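Local structure of VC0179-like protein (Escherichia coli, 4XJ6) at residues R38-D43 and L160-A165; R97-K102 and P137-E142; P347-P350 and N354-V357. The protein probably synthesises cyclic GMP-AMP, as a magnesium-dependent bacterial nucleotidyltransferase homologous to cyclic GMP-AMP synthase. All blocks are in the same frame, centred on the assembly; numbering follows the deposited sequence.

Interaction 1: R38-D43 and L160-A165; sequences RERTRD and LKSLEA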
loop_
_atom_site.group_PDB
_atom_site.type_symbol
_atom_site.label_atom_id
_atom_site.label_comp_id
_atom_site.label_asym_id
_atom_site.label_seq_id
_atom_site.Cartn_x
_atom_site.Cartn_y
_atom_site.Cartn_z
ATOM N N ARG A 38 -7.945 -1.582 -13.787
ATOM C CA ARG A 38 -8.389 -0.240 -14.152
ATOM C C ARG A 38 -9.471 -0.287 -15.227
ATOM O O ARG A 38 -10.505 0.374 -15.108
ATOM C CB ARG A 38 -7.210 0.607 -14.637
ATOM C CG ARG A 38 -6.207 0.961 -13.547
ATOM C CD ARG A 38 -5.177 1.972 -14.039
ATOM N NE ARG A 38 -4.276 2.396 -12.969
ATOM C CZ ARG A 38 -3.389 3.382 -13.081
ATOM N NH1 ARG A 38 -3.281 4.059 -14.218
ATOM N NH2 ARG A 38 -2.613 3.697 -12.052
ATOM N N GLU A 39 -9.225 -1.074 -16.271
ATOM C CA GLU A 39 -10.155 -1.189 -17.389
ATOM C C GLU A 39 -11.488 -1.787 -16.960
ATOM O O GLU A 39 -12.545 -1.375 -17.435
ATOM C CB GLU A 39 -9.532 -2.031 -18.506
ATOM C CG GLU A 39 -8.376 -1.350 -19.220
ATOM C CD GLU A 39 -7.512 -2.324 -19.995
ATOM O OE1 GLU A 39 -7.738 -3.547 -19.875
ATOM O OE2 GLU A 39 -6.607 -1.867 -20.726
ATOM N N ARG A 40 -11.432 -2.755 -16.053
ATOM C CA ARG A 40 -12.639 -3.387 -15.536
ATOM C C ARG A 40 -13.454 -2.414 -14.687
ATOM O O ARG A 40 -14.680 -2.369 -14.785
ATOM C CB ARG A 40 -12.283 -4.631 -14.721
ATOM C CG ARG A 40 -13.472 -5.326 -14.088
ATOM C CD ARG A 40 -14.508 -5.699 -15.129
ATOM N NE ARG A 40 -13.966 -6.586 -16.154
ATOM C CZ ARG A 40 -14.050 -7.911 -16.115
ATOM N NH1 ARG A 40 -14.653 -8.508 -15.097
ATOM N NH2 ARG A 40 -13.530 -8.641 -17.093
ATOM N N THR A 41 -12.769 -1.636 -13.856
ATOM C CA THR A 41 -13.433 -0.638 -13.026
ATOM C C THR A 41 -14.036 0.466 -13.884
ATOM O O THR A 41 -15.107 0.987 -13.580
ATOM C CB THR A 41 -12.463 -0.025 -12.008
ATOM O OG1 THR A 41 -11.929 -1.066 -11.180
ATOM C CG2 THR A 41 -13.174 1.006 -11.133
ATOM N N ARG A 42 -13.340 0.817 -14.960
ATOM C CA ARG A 42 -13.871 1.768 -15.930
ATOM C C ARG A 42 -15.169 1.244 -16.529
ATOM O O ARG A 42 -16.164 1.966 -16.615
ATOM C CB ARG A 42 -12.859 2.041 -17.045
ATOM C CG ARG A 42 -11.912 3.190 -16.759
ATOM C CD ARG A 42 -11.140 3.590 -18.010
ATOM N NE ARG A 42 -9.963 2.755 -18.231
ATOM C CZ ARG A 42 -8.725 3.115 -17.905
ATOM N NH1 ARG A 42 -8.503 4.296 -17.343
ATOM N NH2 ARG A 42 -7.709 2.297 -18.143
ATOM N N ASP A 43 -15.143 -0.018 -16.946
ATOM C CA ASP A 43 -16.320 -0.686 -17.488
ATOM C C ASP A 43 -17.485 -0.664 -16.505
ATOM O O ASP A 43 -18.600 -0.283 -16.861
ATOM C CB ASP A 43 -15.987 -2.131 -17.864
ATOM C CG ASP A 43 -15.124 -2.228 -19.104
ATOM O OD1 ASP A 43 -15.085 -1.253 -19.880
ATOM O OD2 ASP A 43 -14.494 -3.285 -19.311
ATOM N N LEU A 160 -13.716 -6.016 -8.753
ATOM C CA LEU A 160 -12.798 -7.038 -8.263
ATOM C C LEU A 160 -13.459 -8.413 -8.167
ATOM O O LEU A 160 -12.819 -9.431 -8.427
ATOM C CB LEU A 160 -12.233 -6.625 -6.905
ATOM C CG LEU A 160 -11.531 -5.265 -6.897
ATOM C CD1 LEU A 160 -10.987 -4.944 -5.513
ATOM C CD2 LEU A 160 -10.424 -5.211 -7.948
ATOM N N LYS A 161 -14.736 -8.440 -7.797
ATOM C CA LYS A 161 -15.472 -9.698 -7.707
ATOM C C LYS A 161 -15.756 -10.273 -9.090
ATOM O O LYS A 161 -15.876 -11.490 -9.252
ATOM C CB LYS A 161 -16.778 -9.507 -6.940
ATOM C CG LYS A 161 -16.597 -9.408 -5.434
ATOM C CD LYS A 161 -17.913 -9.119 -4.731
ATOM C CE LYS A 161 -18.141 -10.091 -3.585
ATOM N NZ LYS A 161 -18.653 -9.414 -2.363
ATOM N N SER A 162 -15.861 -9.402 -10.089
ATOM C CA SER A 162 -16.042 -9.853 -11.465
ATOM C C SER A 162 -14.749 -10.472 -11.983
ATOM O O SER A 162 -14.773 -11.425 -12.759
ATOM C CB SER A 162 -16.477 -8.696 -12.366
ATOM O OG SER A 162 -15.409 -7.786 -12.582
ATOM N N LEU A 163 -13.624 -9.914 -11.549
ATOM C CA LEU A 163 -12.312 -10.449 -11.890
ATOM C C LEU A 163 -12.085 -11.781 -11.179
ATOM O O LEU A 163 -11.517 -12.714 -11.753
ATOM C CB LEU A 163 -11.210 -9.455 -11.524
ATOM C CG LEU A 163 -11.166 -8.170 -12.349
ATOM C CD1 LEU A 163 -10.065 -7.249 -11.851
ATOM C CD2 LEU A 163 -10.965 -8.502 -13.817
ATOM N N GLU A 164 -12.535 -11.856 -9.929
ATOM C CA GLU A 164 -12.459 -13.082 -9.144
ATOM C C GLU A 164 -13.235 -14.216 -9.803
ATOM O O GLU A 164 -12.725 -15.322 -9.969
ATOM C CB GLU A 164 -12.995 -12.837 -7.733
ATOM C CG GLU A 164 -13.193 -14.102 -6.917
ATOM C CD GLU A 164 -13.757 -13.829 -5.538
ATOM O OE1 GLU A 164 -14.938 -13.437 -5.435
ATOM O OE2 GLU A 164 -13.011 -14.004 -4.553
ATOM N N ALA A 165 -14.473 -13.921 -10.180
ATOM C CA ALA A 165 -15.374 -14.924 -10.736
ATOM C C ALA A 165 -14.920 -15.419 -12.107
ATOM O O ALA A 165 -15.114 -16.586 -12.448
ATOM C CB ALA A 165 -16.781 -14.366 -10.827
#
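Arg-40 on helix 24-57 reaches across to Ser-162 and Leu-163 on helix 149-166. CB starts toward the other helix and comes 4.2 Å from CD2 of Leu-163. With CG anti to the backbone N (chi1 177°), the chain is carried on toward the serine, where CG lies 3.5 Å from OG of Ser-162 and also near CG of Leu-163. Bends at chi2 and chi3 turn the chain, leaving CD of Arg-40 3.4 Å from Ser-162 OG and bringing the guanidinium alongside Leu-163. CD2 of Leu-163 sits over the centre of one guanidinium face, 3.8 Å above its plane. At the edge, NH1 donates to Ser-162 OG over 2.7 Å, nearly in the guanidinium plane, with an N-H...O angle of 148°. The same OG is hydrogen-bonded to the carbonyl O of Ser-159, and NH2 of Arg-40 forms a salt bridge with Glu-166. One flat cation thus meets a methyl group on its face and a hydroxyl at its edge, and the carboxylate of Glu-166 probably offsets its charge in this largely buried seam between two helices of the nucleotidyltransferase.

Interaction 2: R97-K102 and P137-E142; sequences RDDFIK and PMTVFE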
loop_
_atom_site.group_PDB
_atom_site.type_symbol
_atom_site.label_atom_id
_atom_site.label_comp_id
_atom_site.label_asym_id
_atom_site.label_seq_id
_atom_site.Cartn_x
_atom_site.Cartn_y
_atom_site.Cartn_z
ATOM N N ARG A 97 -26.354 12.607 -9.064
ATOM C CA ARG A 97 -26.534 11.863 -10.305
ATOM C C ARG A 97 -25.845 12.575 -11.465
ATOM O O ARG A 97 -25.213 11.933 -12.304
ATOM C CB ARG A 97 -28.020 11.668 -10.611
ATOM C CG ARG A 97 -28.291 10.617 -11.676
ATOM C CD ARG A 97 -29.764 10.535 -12.031
ATOM N NE ARG A 97 -30.583 10.111 -10.901
ATOM C CZ ARG A 97 -30.777 8.840 -10.561
ATOM N NH1 ARG A 97 -30.205 7.868 -11.262
ATOM N NH2 ARG A 97 -31.537 8.540 -9.517
ATOM N N ASP A 98 -25.966 13.900 -11.499
ATOM C CA ASP A 98 -25.327 14.712 -12.529
ATOM C C ASP A 98 -23.816 14.514 -12.525
ATOM O O ASP A 98 -23.197 14.355 -13.577
ATOM C CB ASP A 98 -25.661 16.193 -12.334
ATOM C CG ASP A 98 -27.100 16.516 -12.680
ATOM O OD1 ASP A 98 -27.714 15.746 -13.446
ATOM O OD2 ASP A 98 -27.617 17.542 -12.186
ATOM N N ASP A 99 -23.229 14.524 -11.331
ATOM C CA ASP A 99 -21.797 14.306 -11.178
ATOM C C ASP A 99 -21.400 12.910 -11.645
ATOM O O ASP A 99 -20.426 12.746 -12.384
ATOM C CB ASP A 99 -21.377 14.504 -9.722
ATOM C CG ASP A 99 -21.410 15.957 -9.295
ATOM O OD1 ASP A 99 -21.275 16.840 -10.166
ATOM O OD2 ASP A 99 -21.563 16.217 -8.083
ATOM N N PHE A 100 -22.164 11.915 -11.205
ATOM C CA PHE A 100 -21.877 10.521 -11.509
ATOM C C PHE A 100 -21.877 10.271 -13.012
ATOM O O PHE A 100 -20.996 9.598 -13.534
ATOM C CB PHE A 100 -22.893 9.611 -10.813
ATOM C CG PHE A 100 -22.594 8.144 -10.957
ATOM C CD1 PHE A 100 -21.444 7.603 -10.410
ATOM C CD2 PHE A 100 -23.470 7.308 -11.627
ATOM C CE1 PHE A 100 -21.166 6.256 -10.538
ATOM C CE2 PHE A 100 -23.200 5.961 -11.758
ATOM C CZ PHE A 100 -22.047 5.433 -11.213
ATOM N N ILE A 101 -22.861 10.841 -13.697
ATOM C CA ILE A 101 -23.018 10.667 -15.137
ATOM C C ILE A 101 -21.955 11.432 -15.928
ATOM O O ILE A 101 -21.489 10.974 -16.975
ATOM C CB ILE A 101 -24.429 11.123 -15.588
ATOM C CG1 ILE A 101 -25.496 10.226 -14.964
ATOM C CG2 ILE A 101 -24.557 11.128 -17.105
ATOM C CD1 ILE A 101 -26.900 10.732 -15.179
ATOM N N LYS A 102 -21.552 12.588 -15.410
ATOM C CA LYS A 102 -20.657 13.485 -16.139
ATOM C C LYS A 102 -19.189 13.053 -16.130
ATOM O O LYS A 102 -18.498 13.176 -17.141
ATOM C CB LYS A 102 -20.775 14.906 -15.576
ATOM C CG LYS A 102 -19.854 15.921 -16.237
ATOM C CD LYS A 102 -20.106 17.328 -15.719
ATOM C CE LYS A 102 -19.082 18.304 -16.275
ATOM N NZ LYS A 102 -19.084 18.327 -17.765
ATOM N N PRO A 137 -14.352 12.161 -9.530
ATOM C CA PRO A 137 -14.633 13.600 -9.518
ATOM C C PRO A 137 -16.108 13.880 -9.237
ATOM O O PRO A 137 -16.982 13.303 -9.883
ATOM C CB PRO A 137 -14.246 14.048 -10.933
ATOM C CG PRO A 137 -13.335 12.981 -11.441
ATOM C CD PRO A 137 -13.838 11.712 -10.833
ATOM N N MET A 138 -16.378 14.759 -8.281
ATOM C CA MET A 138 -17.747 15.054 -7.893
ATOM C C MET A 138 -17.807 16.340 -7.092
ATOM O O MET A 138 -16.778 16.883 -6.698
ATOM C CB MET A 138 -18.331 13.907 -7.067
ATOM C CG MET A 138 -17.727 13.805 -5.675
ATOM S SD MET A 138 -18.345 12.406 -4.726
ATOM C CE MET A 138 -17.680 11.036 -5.669
ATOM N N THR A 139 -19.018 16.827 -6.851
ATOM C CA THR A 139 -19.203 17.917 -5.904
ATOM C C THR A 139 -18.799 17.423 -4.518
ATOM O O THR A 139 -19.305 16.407 -4.036
ATOM C CB THR A 139 -20.657 18.428 -5.868
ATOM O OG1 THR A 139 -21.024 18.930 -7.158
ATOM C CG2 THR A 139 -20.799 19.536 -4.843
ATOM N N VAL A 140 -17.871 18.131 -3.884
ATOM C CA VAL A 140 -17.469 17.805 -2.521
ATOM C C VAL A 140 -17.765 18.974 -1.591
ATOM O O VAL A 140 -17.090 20.003 -1.624
ATOM C CB VAL A 140 -15.973 17.439 -2.433
ATOM C CG1 VAL A 140 -15.543 17.276 -0.975
ATOM C CG2 VAL A 140 -15.693 16.170 -3.229
ATOM N N PHE A 141 -18.788 18.806 -0.763
ATOM C CA PHE A 141 -19.182 19.843 0.176
ATOM C C PHE A 141 -18.211 19.902 1.351
ATOM O O PHE A 141 -17.303 19.075 1.459
ATOM C CB PHE A 141 -20.605 19.599 0.672
ATOM C CG PHE A 141 -21.622 19.495 -0.429
ATOM C CD1 PHE A 141 -22.002 20.615 -1.150
ATOM C CD2 PHE A 141 -22.208 18.277 -0.735
ATOM C CE1 PHE A 141 -22.942 20.522 -2.161
ATOM C CE2 PHE A 141 -23.148 18.177 -1.743
ATOM C CZ PHE A 141 -23.516 19.300 -2.457
ATOM N N GLU A 142 -18.405 20.883 2.227
ATOM C CA GLU A 142 -17.541 21.058 3.390
ATOM C C GLU A 142 -17.681 19.885 4.353
ATOM O O GLU A 142 -16.745 19.536 5.068
ATOM C CB GLU A 142 -17.867 22.370 4.108
ATOM C CG GLU A 142 -17.670 23.616 3.263
ATOM C CD GLU A 142 -16.229 23.800 2.844
ATOM O OE1 GLU A 142 -15.333 23.556 3.681
ATOM O OE2 GLU A 142 -15.992 24.182 1.680
#
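The carboxylate of Asp-99 receives Thr-139 in two ways: the backbone N comes from above its plane, 67° out of it, whereas the hydroxyl meets OD2 on the syn lone pair, the side of the other oxygen. A second flat group lies further along the loop, where CG2 of Thr-139 rests on one face of the Phe-141 ring, 3.5 Å above the plane and offset toward the rim. The setting is the nucleotidyltransferase fold, at residues 137-139 of the chain leaving the sheet by way of strand 128-138, which also carries the magnesium ligands Asp-129 and Asp-131. Helix 94-102 lies against this part of the chain.

Asp-99 and Met-138 mark the closest approach of the backbones, their CA atoms being 5.3 Å apart. There CB of Asp-99 packs against CB of Met-138 at 4.1 Å, while the rest of the methionine side chain leads away to Leu-152 of helix 149-166. The aspartate and threonine side chains cross at about a right angle. Since OG1 of Thr-139 lies beside its own backbone N and anti to the carbonyl carbon (chi1 -61°), hydroxyl and amide present their hydrogens to the same oxygen.

Two donors from one residue therefore fix the carboxylate, and a weak bond from Ser-146 adds to them. Lys-199 completes the polar cluster through a hydrogen bond between its NZ and Thr-139 OG1; its positive charge probably stabilises the nearby Asp-99 in the ionised form. The bond from Thr-139 N to Asp-99 OD2 is 2.9 Å long with an angle of 162° at the hydrogen, and OG1 of Thr-139 lies equally far from that oxygen.

Interaction 3: P347-P350 and N354-V357; sequences PLFP and NHNV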
loop_
_atom_site.group_PDB
_atom_site.type_symbol
_atom_site.label_atom_id
_atom_site.label_comp_id
_atom_site.label_asym_id
_atom_site.label_seq_id
_atom_site.Cartn_x
_atom_site.Cartn_y
_atom_site.Cartn_z
ATOM N N PRO A 347 -1.392 8.545 15.847
ATOM C CA PRO A 347 -0.030 8.329 15.356
ATOM C C PRO A 347 0.091 6.984 14.641
ATOM O O PRO A 347 -0.791 6.136 14.786
ATOM C CB PRO A 347 0.806 8.356 16.635
ATOM C CG PRO A 347 -0.129 7.860 17.687
ATOM C CD PRO A 347 -1.486 8.394 17.309
ATOM N N LEU A 348 1.158 6.800 13.869
ATOM C CA LEU A 348 1.400 5.528 13.192
ATOM C C LEU A 348 1.698 4.446 14.218
ATOM O O LEU A 348 1.382 3.271 14.018
ATOM C CB LEU A 348 2.561 5.651 12.204
ATOM C CG LEU A 348 2.405 6.674 11.080
ATOM C CD1 LEU A 348 3.678 6.750 10.257
ATOM C CD2 LEU A 348 1.220 6.325 10.199
ATOM N N PHE A 349 2.303 4.862 15.323
ATOM C CA PHE A 349 2.702 3.953 16.387
ATOM C C PHE A 349 2.718 4.716 17.706
ATOM O O PHE A 349 3.375 5.751 17.813
ATOM C CB PHE A 349 4.079 3.361 16.087
ATOM C CG PHE A 349 4.303 2.005 16.680
ATOM C CD1 PHE A 349 3.978 0.864 15.964
ATOM C CD2 PHE A 349 4.855 1.865 17.942
ATOM C CE1 PHE A 349 4.190 -0.386 16.499
ATOM C CE2 PHE A 349 5.069 0.613 18.482
ATOM C CZ PHE A 349 4.736 -0.513 17.757
ATOM N N PRO A 350 1.989 4.213 18.715
ATOM C CA PRO A 350 1.844 4.936 19.985
ATOM C C PRO A 350 3.148 5.048 20.770
ATOM O O PRO A 350 4.080 4.284 20.519
ATOM C CB PRO A 350 0.830 4.087 20.755
ATOM C CG PRO A 350 0.997 2.715 20.199
ATOM C CD PRO A 350 1.290 2.916 18.738
ATOM N N ASN A 354 1.639 3.837 25.927
ATOM C CA ASN A 354 0.374 3.465 25.306
ATOM C C ASN A 354 0.487 2.167 24.507
ATOM O O ASN A 354 -0.474 1.735 23.871
ATOM C CB ASN A 354 -0.124 4.596 24.403
ATOM C CG ASN A 354 -0.481 5.851 25.182
ATOM O OD1 ASN A 354 -1.026 5.775 26.283
ATOM N ND2 ASN A 354 -0.169 7.011 24.615
ATOM N N HIS A 355 1.666 1.550 24.543
ATOM C CA HIS A 355 1.900 0.288 23.845
ATOM C C HIS A 355 1.077 -0.833 24.452
ATOM O O HIS A 355 1.092 -1.025 25.666
ATOM C CB HIS A 355 3.383 -0.099 23.890
ATOM C CG HIS A 355 4.262 0.728 23.005
ATOM N ND1 HIS A 355 5.628 0.559 22.949
ATOM C CD2 HIS A 355 3.970 1.725 22.136
ATOM C CE1 HIS A 355 6.142 1.418 22.088
ATOM N NE2 HIS A 355 5.158 2.138 21.581
ATOM N N ASN A 356 0.354 -1.574 23.616
ATOM C CA ASN A 356 -0.229 -2.830 24.071
ATOM C C ASN A 356 0.761 -3.961 23.802
ATOM O O ASN A 356 1.865 -3.714 23.312
ATOM C CB ASN A 356 -1.590 -3.102 23.408
ATOM C CG ASN A 356 -1.524 -3.133 21.886
ATOM O OD1 ASN A 356 -0.503 -3.482 21.293
ATOM N ND2 ASN A 356 -2.632 -2.776 21.247
ATOM N N VAL A 357 0.372 -5.191 24.114
ATOM C CA VAL A 357 1.297 -6.314 24.024
ATOM C C VAL A 357 1.740 -6.575 22.579
ATOM O O VAL A 357 2.846 -7.066 22.341
ATOM C CB VAL A 357 0.674 -7.597 24.630
ATOM C CG1 VAL A 357 -0.502 -8.082 23.795
ATOM C CG2 VAL A 357 1.728 -8.686 24.782
#
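Phe-349 and His-355 are brought together by their first torsions: CG of Phe-349 lies anti to its backbone N (chi1 -152°), and CG of His-355 anti to its carbonyl carbon (chi1 -73°). Neither side chain starts straight at the other segment, but both rings end in contact. The result is an offset edge-to-face (T-shaped) pair, with the edge of the phenylalanine toward the face of the imidazole, planes at 78° and ring centroids 5.2 Å apart. CE2 of Phe-349 makes the nearest approach, 3.5 Å from NE2 of His-355.

That nitrogen also points to the carbonyl O of Pro-350. O of Pro-350 lies at the edge of the imidazole, 2.6 Å from NE2 of His-355, but the angle at the hydrogen is strongly bent and the bond is weak. Around it the proline ring adds nonpolar contact: its CG packs on CD2 of His-355 at 3.7 Å, and its CB meets CB of Asn-354. NE2 has a second weak partner in the carbonyl O of Phe-333, and ND1 is hydrogen-bonded to Arg-360, so the rotation of the ring is probably held from both nitrogens.

The loop then turns into a helix. Asn-356 is the N-cap of helix 357-377, its OD1 accepting from the backbone N of His-359. Leu-348 and Phe-349 together face Val-337 in a pattern that fits a classic beta bulge, and Leu-348 touches a bound 3'-deoxy-GTP. The whole loop joins helix 318-335 to helix 357-377 in the C-terminal domain: Phe-349 also makes edge-to-face pairs with Phe-333 and His-359, and Leu-348 packs on helix 297-310.

In the fold
Interaction 2 is nested along the chain inside the loop closed by interaction 1, and interaction 3 follows both. The first two belong to the nucleotidyltransferase part: their centres are 22 Å apart, and strand 128-138, which supplies one segment of interaction 2, is followed in the chain by helix 149-166, which supplies one of interaction 1. Interaction 3 lies in the C-terminal domain, its centre about 37 Å from that of interaction 1, on the opposite side of the chain's centre, and 38 Å from that of interaction 2. The nucleotide sites draw on both parts, so residues far apart in the chain come together around the bound nucleotides.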